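Local coordinates for protein glycoside Hydrolase (Bacteroides uniformis, PDB 5T9X) that probably hydrolyses agarose, as a family 16 glycoside hydrolase in the agarose-degrading pathway of a human gut bacterium, at residues Lys134-Gly138 against Ser307-Ile311; Pro161-Tyr167 against Asp332-Lys338; Gln228-Asp234 against Ile281-Phe287. One frame throughout, in Å; residues are numbered along the deposited sequence.

How the interactions relate
Interaction 2 belongs to the core, while interactions 1 and 3 lie at the surface. In interaction 2 two antiparallel strands share a ladder of backbone bonds, a salt bridge and aromatic packing. Interaction 1 has no hydrogen bond across it: a short helical turn rests on a strand through V135, I311 and two serines, by van der Waals contact alone. Interaction 3 depends on one tyrosine and one phenylalanine, with one hydrogen bond across the contact. Interactions 1 and 3 reach the same mixed sheet, and their nearest atoms are about 8 Å apart. Interactions 1 and 2 are on opposite sides of the chain's centre, yet helix 307-310 is followed in the chain by strand 329-341.

Interaction 1: residues Lys134-Gly138 against Ser307-Ile311; sequences KVTSG and SWRAI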
loop_
_atom_site.group_PDB
_atom_site.type_symbol
_atom_site.label_atom_id
_atom_site.label_comp_id
_atom_site.label_asym_id
_atom_site.label_seq_id
_atom_site.Cartn_x
_atom_site.Cartn_y
_atom_site.Cartn_z
ATOM N N LYS A 134 -21.919 1.445 -10.392
ATOM C CA LYS A 134 -21.973 0.130 -10.995
ATOM C C LYS A 134 -20.625 -0.532 -10.779
ATOM O O LYS A 134 -19.602 0.010 -11.153
ATOM C CB LYS A 134 -22.279 0.265 -12.491
ATOM C CG LYS A 134 -22.530 -1.027 -13.250
ATOM C CD LYS A 134 -22.285 -0.812 -14.741
ATOM C CE LYS A 134 -23.116 -1.726 -15.624
ATOM N NZ LYS A 134 -24.586 -1.525 -15.382
ATOM N N VAL A 135 -20.636 -1.716 -10.187
ATOM C CA VAL A 135 -19.424 -2.457 -9.869
ATOM C C VAL A 135 -19.327 -3.677 -10.769
ATOM O O VAL A 135 -20.306 -4.378 -10.956
ATOM C CB VAL A 135 -19.429 -2.910 -8.392
ATOM C CG1 VAL A 135 -18.189 -3.729 -8.066
ATOM C CG2 VAL A 135 -19.515 -1.709 -7.472
ATOM N N THR A 136 -18.129 -3.944 -11.273
ATOM C CA THR A 136 -17.895 -5.046 -12.206
ATOM C C THR A 136 -16.630 -5.858 -11.855
ATOM O O THR A 136 -15.591 -5.299 -11.518
ATOM C CB THR A 136 -17.806 -4.482 -13.632
ATOM O OG1 THR A 136 -19.127 -4.100 -14.050
ATOM C CG2 THR A 136 -17.202 -5.508 -14.633
ATOM N N SER A 137 -16.743 -7.180 -11.944
ATOM C CA SER A 137 -15.594 -8.077 -11.806
ATOM C C SER A 137 -15.991 -9.429 -12.395
ATOM O O SER A 137 -17.089 -9.930 -12.136
ATOM C CB SER A 137 -15.145 -8.212 -10.342
ATOM O OG SER A 137 -13.914 -8.912 -10.233
ATOM N N GLY A 138 -15.096 -10.002 -13.192
ATOM C CA GLY A 138 -15.487 -11.008 -14.174
ATOM C C GLY A 138 -16.489 -10.333 -15.103
ATOM O O GLY A 138 -16.179 -9.318 -15.747
ATOM N N SER A 307 -13.203 -3.898 -6.016
ATOM C CA SER A 307 -14.363 -4.386 -6.782
ATOM C C SER A 307 -14.656 -5.877 -6.630
ATOM O O SER A 307 -15.763 -6.258 -6.281
ATOM C CB SER A 307 -14.198 -4.046 -8.262
ATOM O OG SER A 307 -13.946 -2.663 -8.404
ATOM N N TRP A 308 -13.656 -6.698 -6.900
ATOM C CA TRP A 308 -13.761 -8.166 -6.810
ATOM C C TRP A 308 -14.203 -8.685 -5.436
ATOM O O TRP A 308 -14.840 -9.750 -5.325
ATOM C CB TRP A 308 -12.438 -8.806 -7.225
ATOM C CG TRP A 308 -11.225 -8.387 -6.390
ATOM C CD1 TRP A 308 -10.511 -7.206 -6.476
ATOM C CD2 TRP A 308 -10.579 -9.167 -5.374
ATOM N NE1 TRP A 308 -9.483 -7.210 -5.561
ATOM C CE2 TRP A 308 -9.502 -8.397 -4.871
ATOM C CE3 TRP A 308 -10.808 -10.451 -4.834
ATOM C CZ2 TRP A 308 -8.649 -8.865 -3.841
ATOM C CZ3 TRP A 308 -9.958 -10.923 -3.791
ATOM C CH2 TRP A 308 -8.896 -10.123 -3.311
ATOM N N ARG A 309 -13.869 -7.934 -4.392
ATOM C CA ARG A 309 -14.346 -8.238 -3.049
ATOM C C ARG A 309 -15.727 -7.673 -2.805
ATOM O O ARG A 309 -16.561 -8.316 -2.165
ATOM C CB ARG A 309 -13.385 -7.702 -2.011
ATOM C CG ARG A 309 -12.182 -8.604 -1.860
ATOM C CD ARG A 309 -11.075 -7.907 -1.118
ATOM N NE ARG A 309 -11.502 -7.508 0.216
ATOM C CZ ARG A 309 -11.512 -8.290 1.295
ATOM N NH1 ARG A 309 -11.121 -9.564 1.238
ATOM N NH2 ARG A 309 -11.911 -7.775 2.458
ATOM N N ALA A 310 -15.968 -6.461 -3.283
ATOM C CA ALA A 310 -17.254 -5.808 -3.035
ATOM C C ALA A 310 -18.402 -6.541 -3.739
ATOM O O ALA A 310 -19.502 -6.684 -3.214
ATOM C CB ALA A 310 -17.213 -4.350 -3.459
ATOM N N ILE A 311 -18.126 -7.029 -4.926
ATOM C CA ILE A 311 -19.138 -7.733 -5.671
ATOM C C ILE A 311 -19.561 -9.060 -5.025
ATOM O O ILE A 311 -20.641 -9.546 -5.309
ATOM C CB ILE A 311 -18.679 -7.908 -7.122
ATOM C CG1 ILE A 311 -19.894 -7.970 -8.028
ATOM C CG2 ILE A 311 -17.757 -9.099 -7.256
ATOM C CD1 ILE A 311 -19.514 -7.756 -9.471
#
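V135, S137 and I311 form the middle of this contact, where a short helical turn of the β-sandwich rests on strand 132-137. The jelly-roll sandwich is the fold of family 16. No hydrogen bond crosses between the segments, so the fit is one of van der Waals contact. I311 lies against the strand backbone. Its CG1 branch is anti to the backbone N (chi1 -151°), which carries the terminal methyl over the strand. I311 CD1 lies 3.8 Å from both S137 N and V135 O. V135 answers from the strand with CG1, which lies 4.0 Å from S307 CB. S137 OG sits against the start of the W308 side chain, 3.4 Å from W308 CB, while the indole leads away from the strand. S137 is poorly ordered, so this last contact is less certain.

Outside the two segments, V135 is bonded through its backbone to K142 of the neighbouring strand. S307 OG is bonded to A104 O. On the far side of the turn, R309 NH2 reaches T174 O and its guanidinium makes a cation-pi contact with Y196. The turn itself is closed by the backbone bond from I311 N to S307 O, 2.8 Å long.

Interaction 2: residues Pro161-Tyr167 against Asp332-Lys338; sequences PVYVEAY and DWIRIYK. With NA (sodium ion), chain D.
E165 and R335 face each other in the middle of an antiparallel strand pair in one sheet of the β-sandwich, the jelly-roll fold of family 16. The strands run at 168° to each other. Backbone bonds close the hydrogen-bonded pairs Y163-Y337 and E165-R335. Y167 N also bonds to W333 O. Here D332 and W333 both face Y167, a classic β-bulge.

The tight part is the face that carries E165, R335, Y167 and W333. The E165 and R335 side chains run alongside each other off this face. R335 NE and NH2 both bond to E165 OE1, at 2.9 and 2.7 Å, from the same face of the carboxylate. OE1 stays close to the guanidinium plane, and these two hydrogen bonds to one oxygen restrain the rotation of the guanidinium. E165 OE1 also meets the edge of the W333 ring, 3.4 Å from W333 CH2. W333 CG stands between its backbone N and carbonyl carbon (chi1 48°), which lays the indole under Y167. Y167 CB sits over the six-membered ring of W333, 3.4 Å from its centroid. The two aromatic rings are offset, with planes 21° apart and little overlap.

The ends are more open to solvent: P161, K338 and D332 are partly exposed. K338 bends back, and K338 NZ bonds to P161 O at 2.7 Å and also to V159 O. At the other end D332 OD2 lies at the edge of the Y167 ring. D332 O and OD1 bind the sodium ion, OD1 at 2.2 Å, and E51, D75, N77 and G118 complete its site.

Strand 252-260 flanks 162-167 on its other side, and strand 65-69 pairs with strand 329-341. I334 and I336, on the opposite face, touch I299 of strand 298-304 in the second sheet.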
loop_
_atom_site.group_PDB
_atom_site.type_symbol
_atom_site.label_atom_id
_atom_site.label_comp_id
_atom_site.label_asym_id
_atom_site.label_seq_id
_atom_site.Cartn_x
_atom_site.Cartn_y
_atom_site.Cartn_z
ATOM N N PRO A 161 18.304 1.926 -6.977
ATOM C CA PRO A 161 18.110 1.077 -5.779
ATOM C C PRO A 161 17.493 1.890 -4.628
ATOM O O PRO A 161 17.857 3.057 -4.440
ATOM C CB PRO A 161 19.516 0.583 -5.426
ATOM C CG PRO A 161 20.447 1.221 -6.367
ATOM C CD PRO A 161 19.717 2.277 -7.164
ATOM N N VAL A 162 16.521 1.327 -3.914
ATOM C CA VAL A 162 15.805 2.092 -2.902
ATOM C C VAL A 162 15.146 1.125 -1.928
ATOM O O VAL A 162 14.747 0.028 -2.327
ATOM C CB VAL A 162 14.813 3.105 -3.519
ATOM C CG1 VAL A 162 13.741 2.422 -4.349
ATOM C CG2 VAL A 162 14.166 3.969 -2.458
ATOM N N TYR A 163 15.125 1.514 -0.642
ATOM C CA TYR A 163 14.446 0.746 0.396
ATOM C C TYR A 163 13.343 1.608 0.906
ATOM O O TYR A 163 13.607 2.724 1.309
ATOM C CB TYR A 163 15.392 0.366 1.519
ATOM C CG TYR A 163 14.710 -0.438 2.584
ATOM C CD1 TYR A 163 14.239 -1.720 2.314
ATOM C CD2 TYR A 163 14.517 0.070 3.864
ATOM C CE1 TYR A 163 13.587 -2.472 3.282
ATOM C CE2 TYR A 163 13.862 -0.683 4.839
ATOM C CZ TYR A 163 13.401 -1.945 4.532
ATOM O OH TYR A 163 12.767 -2.702 5.479
ATOM N N VAL A 164 12.102 1.124 0.826
ATOM C CA VAL A 164 10.922 1.897 1.295
ATOM C C VAL A 164 10.237 1.053 2.349
ATOM O O VAL A 164 9.945 -0.122 2.086
ATOM C CB VAL A 164 9.931 2.180 0.160
ATOM C CG1 VAL A 164 8.743 3.005 0.662
ATOM C CG2 VAL A 164 10.623 2.864 -1.020
ATOM N N GLU A 165 10.020 1.619 3.541
ATOM C CA GLU A 165 9.479 0.864 4.686
ATOM C C GLU A 165 8.398 1.686 5.330
ATOM O O GLU A 165 8.641 2.837 5.622
ATOM C CB GLU A 165 10.580 0.525 5.711
ATOM C CG GLU A 165 10.256 -0.596 6.701
ATOM C CD GLU A 165 11.400 -0.899 7.692
ATOM O OE1 GLU A 165 11.661 -0.018 8.543
ATOM O OE2 GLU A 165 12.022 -1.999 7.684
ATOM N N ALA A 166 7.212 1.110 5.544
ATOM C CA ALA A 166 6.193 1.759 6.355
ATOM C C ALA A 166 6.032 1.036 7.679
ATOM O O ALA A 166 6.309 -0.143 7.781
ATOM C CB ALA A 166 4.871 1.827 5.625
ATOM N N TYR A 167 5.645 1.805 8.693
ATOM C CA TYR A 167 5.269 1.308 10.011
ATOM C C TYR A 167 3.787 1.657 10.140
ATOM O O TYR A 167 3.406 2.854 10.191
ATOM C CB TYR A 167 6.086 2.018 11.101
ATOM C CG TYR A 167 6.049 1.396 12.479
ATOM C CD1 TYR A 167 6.263 0.038 12.642
ATOM C CD2 TYR A 167 5.893 2.179 13.627
ATOM C CE1 TYR A 167 6.285 -0.543 13.895
ATOM C CE2 TYR A 167 5.900 1.604 14.897
ATOM C CZ TYR A 167 6.110 0.235 15.021
ATOM O OH TYR A 167 6.129 -0.418 16.233
ATOM N N ASP A 332 2.340 5.434 10.943
ATOM C CA ASP A 332 3.089 6.176 11.951
ATOM C C ASP A 332 4.249 6.845 11.272
ATOM O O ASP A 332 4.586 7.980 11.581
ATOM C CB ASP A 332 3.580 5.184 13.016
ATOM C CG ASP A 332 4.288 5.839 14.203
ATOM O OD1 ASP A 332 4.409 7.099 14.304
ATOM O OD2 ASP A 332 4.765 5.039 15.038
ATOM N N TRP A 333 4.891 6.115 10.382
ATOM C CA TRP A 333 5.916 6.691 9.543
ATOM C C TRP A 333 6.176 5.875 8.289
ATOM O O TRP A 333 5.815 4.668 8.186
ATOM C CB TRP A 333 7.236 6.862 10.316
ATOM C CG TRP A 333 7.773 5.705 11.123
ATOM C CD1 TRP A 333 7.744 5.607 12.456
ATOM C CD2 TRP A 333 8.489 4.548 10.656
ATOM N NE1 TRP A 333 8.366 4.463 12.877
ATOM C CE2 TRP A 333 8.834 3.793 11.786
ATOM C CE3 TRP A 333 8.858 4.069 9.394
ATOM C CZ2 TRP A 333 9.526 2.597 11.705
ATOM C CZ3 TRP A 333 9.550 2.876 9.310
ATOM C CH2 TRP A 333 9.877 2.152 10.460
ATOM N N ILE A 334 6.861 6.543 7.368
ATOM C CA ILE A 334 7.346 5.922 6.151
ATOM C C ILE A 334 8.724 6.490 5.842
ATOM O O ILE A 334 8.893 7.707 5.778
ATOM C CB ILE A 334 6.344 6.092 4.985
ATOM C CG1 ILE A 334 6.811 5.308 3.775
ATOM C CG2 ILE A 334 6.133 7.556 4.599
ATOM C CD1 ILE A 334 5.735 5.234 2.707
ATOM N N ARG A 335 9.700 5.596 5.675
ATOM C CA ARG A 335 11.091 5.981 5.485
ATOM C C ARG A 335 11.667 5.349 4.240
ATOM O O ARG A 335 11.273 4.260 3.877
ATOM C CB ARG A 335 11.905 5.610 6.722
ATOM C CG ARG A 335 12.121 4.136 6.957
ATOM C CD ARG A 335 12.881 3.946 8.245
ATOM N NE ARG A 335 13.062 2.537 8.576
ATOM C CZ ARG A 335 13.982 2.050 9.411
ATOM N NH1 ARG A 335 14.888 2.847 9.980
ATOM N NH2 ARG A 335 14.018 0.736 9.676
ATOM N N ILE A 336 12.623 6.044 3.621
ATOM C CA ILE A 336 13.147 5.743 2.291
ATOM C C ILE A 336 14.646 5.974 2.314
ATOM O O ILE A 336 15.086 7.053 2.706
ATOM C CB ILE A 336 12.538 6.699 1.258
ATOM C CG1 ILE A 336 11.014 6.695 1.354
ATOM C CG2 ILE A 336 12.940 6.334 -0.155
ATOM C CD1 ILE A 336 10.361 7.605 0.349
ATOM N N TYR A 337 15.428 4.973 1.899
ATOM C CA TYR A 337 16.885 5.051 1.863
ATOM C C TYR A 337 17.372 4.602 0.501
ATOM O O TYR A 337 16.804 3.675 -0.105
ATOM C CB TYR A 337 17.564 4.140 2.911
ATOM C CG TYR A 337 17.218 4.415 4.365
ATOM C CD1 TYR A 337 18.047 5.206 5.187
ATOM C CD2 TYR A 337 16.062 3.871 4.939
ATOM C CE1 TYR A 337 17.726 5.453 6.525
ATOM C CE2 TYR A 337 15.740 4.119 6.256
ATOM C CZ TYR A 337 16.572 4.903 7.035
ATOM O OH TYR A 337 16.228 5.131 8.322
ATOM N N LYS A 338 18.443 5.246 0.039
ATOM C CA LYS A 338 19.169 4.819 -1.140
ATOM C C LYS A 338 20.611 4.590 -0.752
ATOM O O LYS A 338 21.140 5.284 0.113
ATOM C CB LYS A 338 19.126 5.881 -2.224
ATOM C CG LYS A 338 17.729 6.275 -2.679
ATOM C CD LYS A 338 17.867 7.259 -3.843
ATOM C CE LYS A 338 17.338 6.716 -5.159
ATOM N NZ LYS A 338 17.874 5.461 -5.725
HETATM NA NA NA D . 4.878 9.139 13.658
#

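Interaction 3: residues Gln228-Asp234 against Ile281-Phe287; sequences QDYQPTD and IIDPNDF
Y230 reaches across from strand 227-239 into the bend that follows helix 279-282, a surface contact of the β-sandwich. With CG anti to the backbone N (chi1 167°), the Y230 side chain points at the helix end and its hydroxyl meets I281 O. There Y230 OH donates to I281 O at 2.6 Å. The hydroxyl stands above the carbonyl plane, 40° out of it. P284 lies over one face of the tyrosine ring, with P284 CD 3.7 Å from the Y230 ring centroid in a CH-pi contact. N285 comes across at about a right angle, its ND2 3.6 Å from Y230 CD1.

F287 meets the strand one step earlier. Its CG is anti to the carbonyl carbon (chi1 -63°). That turns the ring edge toward the backbone, and F287 CE2 lies 3.8 Å from both Y230 N and Y230 CB. Q228 crosses this ring at about a right angle, with Q228 OE1 3.5 Å from F287 CZ. F287 follows a type I turn from D283 to D286. D283 OD1 accepts from F287 N on its syn lone pair, at 2.9 Å.

At the other end P232 packs on the CG1 branch of I281. D234 is held by a salt bridge to R274 of strand 271-277, which precedes helix 279-282. Strand 227-239 pairs with strand 215-224 of the mixed sheet. The contact therefore joins that sheet to a connection leaving the other one.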
loop_
_atom_site.group_PDB
_atom_site.type_symbol
_atom_site.label_atom_id
_atom_site.label_comp_id
_atom_site.label_asym_id
_atom_site.label_seq_id
_atom_site.Cartn_x
_atom_site.Cartn_y
_atom_site.Cartn_z
ATOM N N GLN A 228 -3.682 -5.921 -20.073
ATOM C CA GLN A 228 -3.234 -7.149 -19.426
ATOM C C GLN A 228 -2.448 -6.824 -18.151
ATOM O O GLN A 228 -1.712 -5.832 -18.095
ATOM C CB GLN A 228 -2.345 -7.959 -20.336
ATOM C CG GLN A 228 -2.974 -8.400 -21.637
ATOM C CD GLN A 228 -1.938 -9.087 -22.522
ATOM O OE1 GLN A 228 -1.538 -10.241 -22.258
ATOM N NE2 GLN A 228 -1.458 -8.359 -23.551
ATOM N N ASP A 229 -2.607 -7.703 -17.163
ATOM C CA ASP A 229 -2.107 -7.556 -15.800
ATOM C C ASP A 229 -1.288 -8.802 -15.545
ATOM O O ASP A 229 -1.784 -9.898 -15.717
ATOM C CB ASP A 229 -3.328 -7.486 -14.837
ATOM C CG ASP A 229 -2.954 -7.382 -13.307
ATOM O OD1 ASP A 229 -1.785 -7.160 -12.943
ATOM O OD2 ASP A 229 -3.860 -7.506 -12.442
ATOM N N TYR A 230 -0.028 -8.648 -15.176
ATOM C CA TYR A 230 0.726 -9.756 -14.571
ATOM C C TYR A 230 1.092 -9.444 -13.133
ATOM O O TYR A 230 1.531 -8.362 -12.842
ATOM C CB TYR A 230 2.000 -10.055 -15.323
ATOM C CG TYR A 230 2.892 -10.959 -14.538
ATOM C CD1 TYR A 230 2.735 -12.325 -14.597
ATOM C CD2 TYR A 230 3.860 -10.439 -13.666
ATOM C CE1 TYR A 230 3.557 -13.172 -13.861
ATOM C CE2 TYR A 230 4.663 -11.265 -12.908
ATOM C CZ TYR A 230 4.518 -12.635 -13.007
ATOM O OH TYR A 230 5.325 -13.473 -12.277
ATOM N N GLN A 231 0.925 -10.426 -12.256
ATOM C CA GLN A 231 1.576 -10.432 -10.948
ATOM C C GLN A 231 2.042 -11.839 -10.629
ATOM O O GLN A 231 1.555 -12.793 -11.218
ATOM C CB GLN A 231 0.633 -9.958 -9.858
ATOM C CG GLN A 231 -0.628 -10.804 -9.676
ATOM C CD GLN A 231 -1.475 -10.418 -8.457
ATOM O OE1 GLN A 231 -1.019 -9.766 -7.513
ATOM N NE2 GLN A 231 -2.710 -10.848 -8.470
ATOM N N PRO A 232 2.966 -11.978 -9.678
ATOM C CA PRO A 232 3.260 -13.320 -9.194
ATOM C C PRO A 232 2.043 -13.952 -8.515
ATOM O O PRO A 232 1.209 -13.275 -7.936
ATOM C CB PRO A 232 4.400 -13.095 -8.202
ATOM C CG PRO A 232 4.994 -11.786 -8.584
ATOM C CD PRO A 232 3.808 -10.970 -9.010
ATOM N N THR A 233 1.952 -15.253 -8.640
ATOM C CA THR A 233 0.720 -15.990 -8.362
ATOM C C THR A 233 0.954 -17.189 -7.410
ATOM O O THR A 233 0.065 -18.035 -7.243
ATOM C CB THR A 233 0.145 -16.507 -9.704
ATOM O OG1 THR A 233 1.172 -17.228 -10.420
ATOM C CG2 THR A 233 -0.362 -15.354 -10.576
ATOM N N ASP A 234 2.124 -17.237 -6.775
ATOM C CA ASP A 234 2.499 -18.375 -5.976
ATOM C C ASP A 234 2.097 -18.200 -4.481
ATOM O O ASP A 234 1.715 -17.125 -4.078
ATOM C CB ASP A 234 3.975 -18.723 -6.220
ATOM C CG ASP A 234 4.930 -17.685 -5.664
ATOM O OD1 ASP A 234 4.986 -16.563 -6.230
ATOM O OD2 ASP A 234 5.612 -18.007 -4.658
ATOM N N ILE A 281 9.892 -14.591 -12.802
ATOM C CA ILE A 281 8.906 -14.177 -11.816
ATOM C C ILE A 281 8.614 -12.669 -11.861
ATOM O O ILE A 281 7.514 -12.241 -11.457
ATOM C CB ILE A 281 9.282 -14.700 -10.410
ATOM C CG1 ILE A 281 8.123 -14.468 -9.425
ATOM C CG2 ILE A 281 10.561 -14.058 -9.914
ATOM C CD1 ILE A 281 8.212 -15.262 -8.143
ATOM N N ILE A 282 9.559 -11.863 -12.352
ATOM C CA ILE A 282 9.312 -10.437 -12.510
ATOM C C ILE A 282 8.392 -10.099 -13.700
ATOM O O ILE A 282 7.482 -9.280 -13.583
ATOM C CB ILE A 282 10.644 -9.667 -12.673
ATOM C CG1 ILE A 282 11.462 -9.764 -11.387
ATOM C CG2 ILE A 282 10.408 -8.181 -13.026
ATOM C CD1 ILE A 282 10.971 -8.926 -10.226
ATOM N N ASP A 283 8.696 -10.658 -14.855
ATOM C CA ASP A 283 8.020 -10.281 -16.104
ATOM C C ASP A 283 8.117 -11.426 -17.119
ATOM O O ASP A 283 8.736 -11.258 -18.179
ATOM C CB ASP A 283 8.632 -8.989 -16.691
ATOM C CG ASP A 283 7.912 -8.512 -17.963
ATOM O OD1 ASP A 283 6.698 -8.824 -18.091
ATOM O OD2 ASP A 283 8.555 -7.842 -18.843
ATOM N N PRO A 284 7.536 -12.594 -16.791
ATOM C CA PRO A 284 7.688 -13.764 -17.685
ATOM C C PRO A 284 6.991 -13.643 -19.057
ATOM O O PRO A 284 7.400 -14.321 -19.992
ATOM C CB PRO A 284 7.109 -14.932 -16.862
ATOM C CG PRO A 284 6.160 -14.271 -15.895
ATOM C CD PRO A 284 6.767 -12.919 -15.575
ATOM N N ASN A 285 5.978 -12.789 -19.154
ATOM C CA ASN A 285 5.237 -12.534 -20.390
ATOM C C ASN A 285 5.804 -11.385 -21.207
ATOM O O ASN A 285 5.209 -11.025 -22.215
ATOM C CB ASN A 285 3.772 -12.206 -20.073
ATOM C CG ASN A 285 3.080 -13.326 -19.333
ATOM O OD1 ASN A 285 3.082 -14.437 -19.810
ATOM N ND2 ASN A 285 2.502 -13.044 -18.161
ATOM N N ASP A 286 6.925 -10.789 -20.782
ATOM C CA ASP A 286 7.587 -9.706 -21.543
ATOM C C ASP A 286 6.766 -8.401 -21.709
ATOM O O ASP A 286 6.946 -7.663 -22.663
ATOM C CB ASP A 286 8.062 -10.246 -22.908
ATOM C CG ASP A 286 9.293 -9.518 -23.448
ATOM O OD1 ASP A 286 10.268 -9.302 -22.674
ATOM O OD2 ASP A 286 9.289 -9.176 -24.663
ATOM N N PHE A 287 5.928 -8.065 -20.740
ATOM C CA PHE A 287 5.201 -6.802 -20.803
ATOM C C PHE A 287 6.085 -5.542 -20.728
ATOM O O PHE A 287 5.687 -4.495 -21.243
ATOM C CB PHE A 287 4.128 -6.720 -19.710
ATOM C CG PHE A 287 3.027 -7.755 -19.812
ATOM C CD1 PHE A 287 2.897 -8.619 -20.912
ATOM C CD2 PHE A 287 2.095 -7.839 -18.786
ATOM C CE1 PHE A 287 1.884 -9.553 -20.960
ATOM C CE2 PHE A 287 1.076 -8.771 -18.824
ATOM C CZ PHE A 287 0.970 -9.641 -19.912
#